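Local coordinates for cobalamin biosynthesis protein CobN (Mycobacterium tuberculosis, PDB 7C6O), which probably serves as the catalytic large subunit of an ATP-dependent cobaltochelatase, which inserts cobalt into the corrin ring during cobalamin biosynthesis, at residues L252-A260 with D269-A277; R818-G826 with T838-D846. One frame throughout, in Å; residues are numbered along the deposited sequence.

Contact 1. Residues L252-A260 with D269-A277; sequences LAAGGVKPA and DSWNVEHLA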
loop_
_atom_site.group_PDB
_atom_site.type_symbol
_atom_site.label_atom_id
_atom_site.label_comp_id
_atom_site.label_asym_id
_atom_site.label_seq_id
_atom_site.Cartn_x
_atom_site.Cartn_y
_atom_site.Cartn_z
ATOM N N LEU A 252 -15.546 -14.823 -0.560
ATOM C CA LEU A 252 -15.075 -13.786 0.347
ATOM C C LEU A 252 -14.045 -14.346 1.329
ATOM O O LEU A 252 -13.846 -15.558 1.448
ATOM C CB LEU A 252 -16.251 -13.174 1.112
ATOM C CG LEU A 252 -16.953 -11.941 0.534
ATOM C CD1 LEU A 252 -16.948 -11.937 -0.984
ATOM C CD2 LEU A 252 -18.380 -11.874 1.059
ATOM N N ALA A 253 -13.393 -13.434 2.050
ATOM C CA ALA A 253 -12.363 -13.821 3.007
ATOM C C ALA A 253 -12.953 -14.670 4.129
ATOM O O ALA A 253 -14.127 -14.543 4.488
ATOM C CB ALA A 253 -11.683 -12.583 3.595
ATOM N N ALA A 254 -12.114 -15.536 4.698
ATOM C CA ALA A 254 -12.570 -16.536 5.651
ATOM C C ALA A 254 -12.176 -16.255 7.095
ATOM O O ALA A 254 -12.692 -16.925 7.996
ATOM C CB ALA A 254 -12.035 -17.918 5.256
ATOM N N GLY A 255 -11.285 -15.292 7.344
ATOM C CA GLY A 255 -10.755 -15.118 8.687
ATOM C C GLY A 255 -11.739 -14.513 9.673
ATOM O O GLY A 255 -11.616 -14.721 10.885
ATOM N N GLY A 256 -12.715 -13.762 9.182
ATOM C CA GLY A 256 -13.655 -13.111 10.074
ATOM C C GLY A 256 -14.624 -12.251 9.296
ATOM O O GLY A 256 -14.684 -12.306 8.066
ATOM N N VAL A 257 -15.386 -11.444 10.034
ATOM C CA VAL A 257 -16.400 -10.576 9.453
ATOM C C VAL A 257 -16.207 -9.112 9.818
ATOM O O VAL A 257 -16.972 -8.268 9.344
ATOM C CB VAL A 257 -17.823 -11.033 9.839
ATOM C CG1 VAL A 257 -18.096 -12.429 9.309
ATOM C CG2 VAL A 257 -18.019 -10.969 11.348
ATOM N N LYS A 258 -15.214 -8.778 10.642
ATOM C CA LYS A 258 -14.948 -7.394 11.040
ATOM C C LYS A 258 -13.468 -7.087 10.842
ATOM O O LYS A 258 -12.705 -6.978 11.811
ATOM C CB LYS A 258 -15.372 -7.149 12.490
ATOM C CG LYS A 258 -15.444 -5.681 12.872
ATOM C CD LYS A 258 -15.823 -5.503 14.334
ATOM C CE LYS A 258 -17.141 -6.191 14.649
ATOM N NZ LYS A 258 -17.683 -5.741 15.961
ATOM N N PRO A 259 -13.029 -6.932 9.589
ATOM C CA PRO A 259 -11.595 -6.702 9.344
ATOM C C PRO A 259 -11.062 -5.434 9.987
ATOM O O PRO A 259 -9.873 -5.380 10.330
ATOM C CB PRO A 259 -11.507 -6.642 7.811
ATOM C CG PRO A 259 -12.888 -6.292 7.357
ATOM C CD PRO A 259 -13.809 -6.954 8.341
ATOM N N ALA A 260 -11.907 -4.416 10.175
ATOM C CA ALA A 260 -11.460 -3.182 10.814
ATOM C C ALA A 260 -10.925 -3.412 12.222
ATOM O O ALA A 260 -10.149 -2.591 12.718
ATOM C CB ALA A 260 -12.602 -2.165 10.858
ATOM N N ASP A 269 -5.477 -11.695 16.332
ATOM C CA ASP A 269 -5.713 -13.098 16.656
ATOM C C ASP A 269 -7.134 -13.514 16.306
ATOM O O ASP A 269 -7.369 -14.670 15.936
ATOM C CB ASP A 269 -5.437 -13.359 18.138
ATOM C CG ASP A 269 -3.956 -13.448 18.453
ATOM O OD1 ASP A 269 -3.150 -13.620 17.511
ATOM O OD2 ASP A 269 -3.600 -13.360 19.647
ATOM N N SER A 270 -8.090 -12.586 16.402
ATOM C CA SER A 270 -9.480 -12.908 16.104
ATOM C C SER A 270 -9.711 -13.182 14.623
ATOM O O SER A 270 -10.739 -13.771 14.269
ATOM C CB SER A 270 -10.397 -11.775 16.571
ATOM O OG SER A 270 -10.193 -10.596 15.811
ATOM N N TRP A 271 -8.796 -12.766 13.752
ATOM C CA TRP A 271 -8.874 -13.101 12.331
ATOM C C TRP A 271 -8.166 -14.438 12.157
ATOM O O TRP A 271 -6.935 -14.508 12.156
ATOM C CB TRP A 271 -8.251 -12.007 11.471
ATOM C CG TRP A 271 -8.649 -12.096 10.030
ATOM C CD1 TRP A 271 -8.003 -12.780 9.041
ATOM C CD2 TRP A 271 -9.790 -11.485 9.417
ATOM N NE1 TRP A 271 -8.672 -12.632 7.846
ATOM C CE2 TRP A 271 -9.772 -11.841 8.052
ATOM C CE3 TRP A 271 -10.826 -10.673 9.889
ATOM C CZ2 TRP A 271 -10.750 -11.411 7.155
ATOM C CZ3 TRP A 271 -11.796 -10.248 8.996
ATOM C CH2 TRP A 271 -11.751 -10.618 7.646
ATOM N N ASN A 272 -8.947 -15.507 12.014
ATOM C CA ASN A 272 -8.443 -16.869 12.141
ATOM C C ASN A 272 -8.648 -17.621 10.835
ATOM O O ASN A 272 -9.788 -17.831 10.406
ATOM C CB ASN A 272 -9.142 -17.590 13.297
ATOM C CG ASN A 272 -8.462 -18.889 13.670
ATOM O OD1 ASN A 272 -8.123 -19.697 12.808
ATOM N ND2 ASN A 272 -8.250 -19.093 14.965
ATOM N N VAL A 273 -7.542 -18.039 10.216
ATOM C CA VAL A 273 -7.586 -18.859 9.010
ATOM C C VAL A 273 -6.786 -20.133 9.242
ATOM O O VAL A 273 -6.282 -20.741 8.290
ATOM C CB VAL A 273 -7.048 -18.097 7.783
ATOM C CG1 VAL A 273 -7.948 -16.919 7.442
ATOM C CG2 VAL A 273 -5.613 -17.632 8.024
ATOM N N GLU A 274 -6.666 -20.545 10.509
ATOM C CA GLU A 274 -5.835 -21.701 10.840
ATOM C C GLU A 274 -6.283 -22.949 10.091
ATOM O O GLU A 274 -5.447 -23.757 9.668
ATOM C CB GLU A 274 -5.850 -21.951 12.349
ATOM C CG GLU A 274 -5.104 -20.907 13.158
ATOM N N HIS A 275 -7.595 -23.124 9.911
ATOM C CA HIS A 275 -8.101 -24.297 9.206
ATOM C C HIS A 275 -7.708 -24.310 7.734
ATOM O O HIS A 275 -7.633 -25.390 7.138
ATOM C CB HIS A 275 -9.624 -24.381 9.341
ATOM C CG HIS A 275 -10.358 -23.224 8.732
ATOM N ND1 HIS A 275 -10.257 -21.939 9.222
ATOM C CD2 HIS A 275 -11.215 -23.160 7.685
ATOM C CE1 HIS A 275 -11.014 -21.132 8.499
ATOM N NE2 HIS A 275 -11.606 -21.848 7.559
ATOM N N LEU A 276 -7.453 -23.145 7.136
ATOM C CA LEU A 276 -6.988 -23.086 5.757
ATOM C C LEU A 276 -5.467 -23.055 5.663
ATOM O O LEU A 276 -4.892 -23.666 4.755
ATOM C CB LEU A 276 -7.583 -21.866 5.051
ATOM C CG LEU A 276 -9.106 -21.899 4.911
ATOM C CD1 LEU A 276 -9.646 -20.576 4.391
ATOM C CD2 LEU A 276 -9.523 -23.043 4.003
ATOM N N ALA A 277 -4.803 -22.353 6.585
ATOM C CA ALA A 277 -3.343 -22.357 6.609
ATOM C C ALA A 277 -2.793 -23.756 6.845
ATOM O O ALA A 277 -1.701 -24.081 6.365
ATOM C CB ALA A 277 -2.829 -21.399 7.684
HETATM O O HOH W 1 -12.454 -18.013 10.712
#

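Contact 2. Residues R818-G826 with T838-D846; sequences RFIPAGPSG and TGRNFYSVD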
loop_
_atom_site.group_PDB
_atom_site.type_symbol
_atom_site.label_atom_id
_atom_site.label_comp_id
_atom_site.label_asym_id
_atom_site.label_seq_id
_atom_site.Cartn_x
_atom_site.Cartn_y
_atom_site.Cartn_z
ATOM N N ARG A 818 4.855 -22.970 -0.265
ATOM C CA ARG A 818 4.091 -23.169 0.955
ATOM C C ARG A 818 3.279 -21.920 1.273
ATOM O O ARG A 818 3.510 -20.842 0.719
ATOM C CB ARG A 818 5.021 -23.523 2.114
ATOM C CG ARG A 818 5.909 -24.716 1.800
ATOM C CD ARG A 818 6.381 -25.424 3.052
ATOM N NE ARG A 818 7.076 -26.671 2.739
ATOM C CZ ARG A 818 6.504 -27.872 2.758
ATOM N NH1 ARG A 818 5.223 -27.997 3.079
ATOM N NH2 ARG A 818 7.217 -28.950 2.461
ATOM N N PHE A 819 2.299 -22.080 2.158
ATOM C CA PHE A 819 1.480 -20.945 2.559
ATOM C C PHE A 819 2.281 -20.022 3.469
ATOM O O PHE A 819 2.847 -20.463 4.475
ATOM C CB PHE A 819 0.211 -21.421 3.269
ATOM C CG PHE A 819 -0.669 -20.299 3.744
ATOM C CD1 PHE A 819 -1.476 -19.609 2.853
ATOM C CD2 PHE A 819 -0.687 -19.931 5.081
ATOM C CE1 PHE A 819 -2.289 -18.570 3.284
ATOM C CE2 PHE A 819 -1.496 -18.892 5.522
ATOM C CZ PHE A 819 -2.299 -18.213 4.622
ATOM N N ILE A 820 2.331 -18.743 3.116
ATOM C CA ILE A 820 3.047 -17.732 3.888
ATOM C C ILE A 820 2.032 -17.001 4.760
ATOM O O ILE A 820 1.151 -16.316 4.219
ATOM C CB ILE A 820 3.800 -16.751 2.978
ATOM C CG1 ILE A 820 4.737 -17.512 2.038
ATOM C CG2 ILE A 820 4.581 -15.740 3.813
ATOM C CD1 ILE A 820 5.749 -18.381 2.753
ATOM N N PRO A 821 2.114 -17.110 6.086
ATOM C CA PRO A 821 1.087 -16.502 6.937
ATOM C C PRO A 821 1.077 -14.989 6.804
ATOM O O PRO A 821 2.110 -14.353 6.582
ATOM C CB PRO A 821 1.493 -16.937 8.349
ATOM C CG PRO A 821 2.964 -17.181 8.252
ATOM C CD PRO A 821 3.188 -17.738 6.873
ATOM N N ALA A 822 -0.116 -14.415 6.932
ATOM C CA ALA A 822 -0.295 -12.975 6.855
ATOM C C ALA A 822 -0.252 -12.347 8.245
ATOM O O ALA A 822 -0.360 -13.024 9.269
ATOM C CB ALA A 822 -1.616 -12.629 6.170
ATOM N N GLY A 823 -0.088 -11.028 8.261
ATOM C CA GLY A 823 -0.048 -10.273 9.489
ATOM C C GLY A 823 -0.240 -8.794 9.228
ATOM O O GLY A 823 -0.199 -8.335 8.083
ATOM N N PRO A 824 -0.467 -8.019 10.282
ATOM C CA PRO A 824 -0.644 -6.574 10.109
ATOM C C PRO A 824 0.658 -5.895 9.706
ATOM O O PRO A 824 1.752 -6.445 9.845
ATOM C CB PRO A 824 -1.108 -6.101 11.493
ATOM C CG PRO A 824 -1.581 -7.339 12.189
ATOM C CD PRO A 824 -0.707 -8.439 11.671
ATOM N N SER A 825 0.517 -4.670 9.205
ATOM C CA SER A 825 1.644 -3.850 8.788
ATOM C C SER A 825 1.565 -2.489 9.467
ATOM O O SER A 825 0.510 -2.071 9.946
ATOM C CB SER A 825 1.677 -3.679 7.265
ATOM O OG SER A 825 0.443 -3.175 6.785
ATOM N N GLY A 826 2.696 -1.802 9.504
ATOM C CA GLY A 826 2.812 -0.529 10.175
ATOM C C GLY A 826 4.114 -0.460 10.944
ATOM O O GLY A 826 4.977 -1.328 10.826
ATOM N N THR A 838 7.894 -10.307 12.054
ATOM C CA THR A 838 8.048 -10.144 10.618
ATOM C C THR A 838 8.123 -11.527 9.971
ATOM O O THR A 838 7.843 -12.551 10.602
ATOM C CB THR A 838 9.268 -9.282 10.304
ATOM O OG1 THR A 838 10.423 -9.834 10.945
ATOM C CG2 THR A 838 9.051 -7.855 10.795
ATOM N N GLY A 839 8.511 -11.575 8.700
ATOM C CA GLY A 839 8.468 -12.819 7.962
ATOM C C GLY A 839 7.091 -13.204 7.476
ATOM O O GLY A 839 6.854 -14.382 7.194
ATOM N N ARG A 840 6.176 -12.245 7.362
ATOM C CA ARG A 840 4.793 -12.507 6.998
ATOM C C ARG A 840 4.405 -11.710 5.756
ATOM O O ARG A 840 4.988 -10.667 5.446
ATOM C CB ARG A 840 3.849 -12.166 8.163
ATOM C CG ARG A 840 4.110 -12.983 9.421
ATOM C CD ARG A 840 3.079 -12.706 10.509
ATOM N NE ARG A 840 3.236 -11.377 11.094
ATOM C CZ ARG A 840 2.481 -10.899 12.081
ATOM N NH1 ARG A 840 1.509 -11.640 12.599
ATOM N NH2 ARG A 840 2.697 -9.679 12.548
ATOM N N ASN A 841 3.404 -12.223 5.040
ATOM C CA ASN A 841 2.859 -11.562 3.852
ATOM C C ASN A 841 1.774 -10.598 4.317
ATOM O O ASN A 841 0.600 -10.957 4.413
ATOM C CB ASN A 841 2.324 -12.603 2.875
ATOM C CG ASN A 841 1.759 -11.985 1.613
ATOM O OD1 ASN A 841 2.022 -10.823 1.305
ATOM N ND2 ASN A 841 0.977 -12.766 0.872
ATOM N N PHE A 842 2.159 -9.353 4.599
ATOM C CA PHE A 842 1.289 -8.525 5.422
ATOM C C PHE A 842 0.045 -8.059 4.664
ATOM O O PHE A 842 0.002 -8.017 3.431
ATOM C CB PHE A 842 2.045 -7.323 6.027
ATOM C CG PHE A 842 2.646 -6.339 5.028
ATOM C CD1 PHE A 842 1.866 -5.661 4.102
ATOM C CD2 PHE A 842 3.995 -6.018 5.106
ATOM C CE1 PHE A 842 2.430 -4.738 3.229
ATOM C CE2 PHE A 842 4.565 -5.092 4.243
ATOM C CZ PHE A 842 3.785 -4.454 3.305
ATOM N N TYR A 843 -0.992 -7.742 5.436
ATOM C CA TYR A 843 -2.155 -7.006 4.971
ATOM C C TYR A 843 -2.131 -5.616 5.598
ATOM O O TYR A 843 -1.239 -5.281 6.381
ATOM C CB TYR A 843 -3.447 -7.759 5.300
ATOM C CG TYR A 843 -3.651 -8.091 6.764
ATOM C CD1 TYR A 843 -4.250 -7.180 7.629
ATOM C CD2 TYR A 843 -3.273 -9.326 7.278
ATOM C CE1 TYR A 843 -4.450 -7.483 8.965
ATOM C CE2 TYR A 843 -3.474 -9.639 8.614
ATOM C CZ TYR A 843 -4.065 -8.715 9.451
ATOM O OH TYR A 843 -4.266 -9.021 10.780
ATOM N N SER A 844 -3.120 -4.790 5.249
ATOM C CA SER A 844 -3.123 -3.411 5.710
ATOM C C SER A 844 -4.411 -3.150 6.475
ATOM O O SER A 844 -4.536 -3.565 7.637
ATOM C CB SER A 844 -2.909 -2.445 4.539
ATOM O OG SER A 844 -3.844 -2.672 3.499
ATOM N N VAL A 845 -5.383 -2.460 5.878
ATOM C CA VAL A 845 -6.537 -1.952 6.606
ATOM C C VAL A 845 -7.810 -2.222 5.818
ATOM O O VAL A 845 -7.786 -2.485 4.613
ATOM C CB VAL A 845 -6.410 -0.437 6.893
ATOM C CG1 VAL A 845 -5.190 -0.156 7.758
ATOM C CG2 VAL A 845 -6.346 0.353 5.590
ATOM N N ASP A 846 -8.929 -2.162 6.524
ATOM C CA ASP A 846 -10.237 -2.105 5.888
ATOM C C ASP A 846 -10.370 -0.731 5.251
ATOM O O ASP A 846 -10.459 0.267 5.980
ATOM C CB ASP A 846 -11.346 -2.353 6.917
ATOM C CG ASP A 846 -12.747 -2.256 6.324
ATOM O OD1 ASP A 846 -12.892 -2.040 5.103
ATOM O OD2 ASP A 846 -13.718 -2.398 7.097
HETATM O O HOH W 2 0.426 -15.564 1.890
HETATM O O HOH W 3 -2.384 -3.328 9.524
#

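Contact 1. Residues L252-A260 with D269-A277
W271 swings its indole over the backbone of G255 and G256 because CG is anti to its own backbone N (chi1 -163°) and the ring stands nearly square to that first bond (chi2 -91°). One face of the indole then lies flat on the glycine pair. G255 CA sits above the five-membered ring, 3.5 Å from its centroid, and G256 CA above the six-membered ring at 3.9 Å from that centroid; both are CH-pi contacts. With no side chains on these two residues, the ring can come right down onto the main chain. Around its far end, A253 CB meets W271 CZ2 at the ring edge, and the P259 ring crosses the indole obliquely, with P259 CB 3.8 Å from W271 CZ3. F317 brings a ring against the indole, the two planes at about 60°, while the indole N-H is taken by D318, whose carboxylate also accepts from the backbone N of A254.

Where the ring leaves the backbone, N272 N donates to G255 O at 3.0 Å, the single direct hydrogen bond across the two segments. G255 CA in turn makes a CA-H...O contact with N272 O. Water 1 lies within hydrogen-bonding distance of A254 O and N272 O. V273 CG1 closes on G255 CA at 3.6 Å, and L276 CD1 reaches A254 CB at 3.7 Å; L276 also packs on L238 of helix 235-241.

The start of helix 274-277 is organised by its own segment: N272 OD1 accepts from E274 N at 2.9 Å in an Asx turn, with V273 at the N-cap. This is an indole laid by CH-pi contacts on a Gly-Gly backbone, within the connection between strands 246-249 and 283-289, parallel neighbours of the mixed sheet: a beta-alpha-beta crossover with a very short helix.

Contact 2. Residues R818-G826 with T838-D846
Y843 and P824 lie side by side and point the same way, with P824 CA over the face of the phenol ring, 4.2 Å from its centroid, in a CH-pi contact. The G823-P824 peptide spreads over that same ring, and A822 CB comes in at the ring edge, 3.9 Å from Y843 CD2. On the opposite side of G823, the R840 guanidinium lies with its face on the glycine: R840 CZ is 3.7 Å from G823 CA. The bend at chi3 of R840 (-71°) turns the flat group onto the chain there, so that G823 is sandwiched between a cation and an aromatic ring.

Two backbone bonds join the segments at this level: N841 N donates to P821 O at 2.9 Å and Y843 N to G823 O at 2.8 Å. Farther along, S825 OG sits between its own N and carbonyl carbon (chi1 54°), from where it donates to Y843 O at 2.7 Å; its CB meanwhile rests over the F842 ring, 3.9 Å from the centroid. Water 2 joins I820 O to N841 ND2, and water 3 accepts from S825 N and lies close to S844 O.

Outside this shell, R840 NH2 is held by N834 O, Y843 OH is hydrogen-bonded to A262 O, and K602 NZ meets both N841 OD1 and F842 O. F842 packs on L609 and D611 of strand 608-612, and I820 on helix 807-815. The touching parts run in the same general sense, 53° apart, so two arms of the long connection between helices 807-815 and 853-874 are laid together as a buried pair of extended, proline- and glycine-containing loop segments.

Overall arrangement
Contact 1 is the more peripheral, partly buried, its centre about 20 Å from the centre of the chain; contact 2 is buried, its centre about 12 Å from that point. Their centres are 12 Å apart and they touch directly: A277 CB packs 3.6 Å from F819 CE2, and P259 and A260 lie against D846. The loop joining the halves of contact 1 also reaches contact 2, through A262 O at Y843 OH and D268 beside P824 and Y843. Contact 1 rests on one indole and one direct hydrogen bond, whereas contact 2 places R840 and Y843 about G823 and F842 on S825, with three direct hydrogen bonds. One serves a sheet crossover, the other a long interhelical connection.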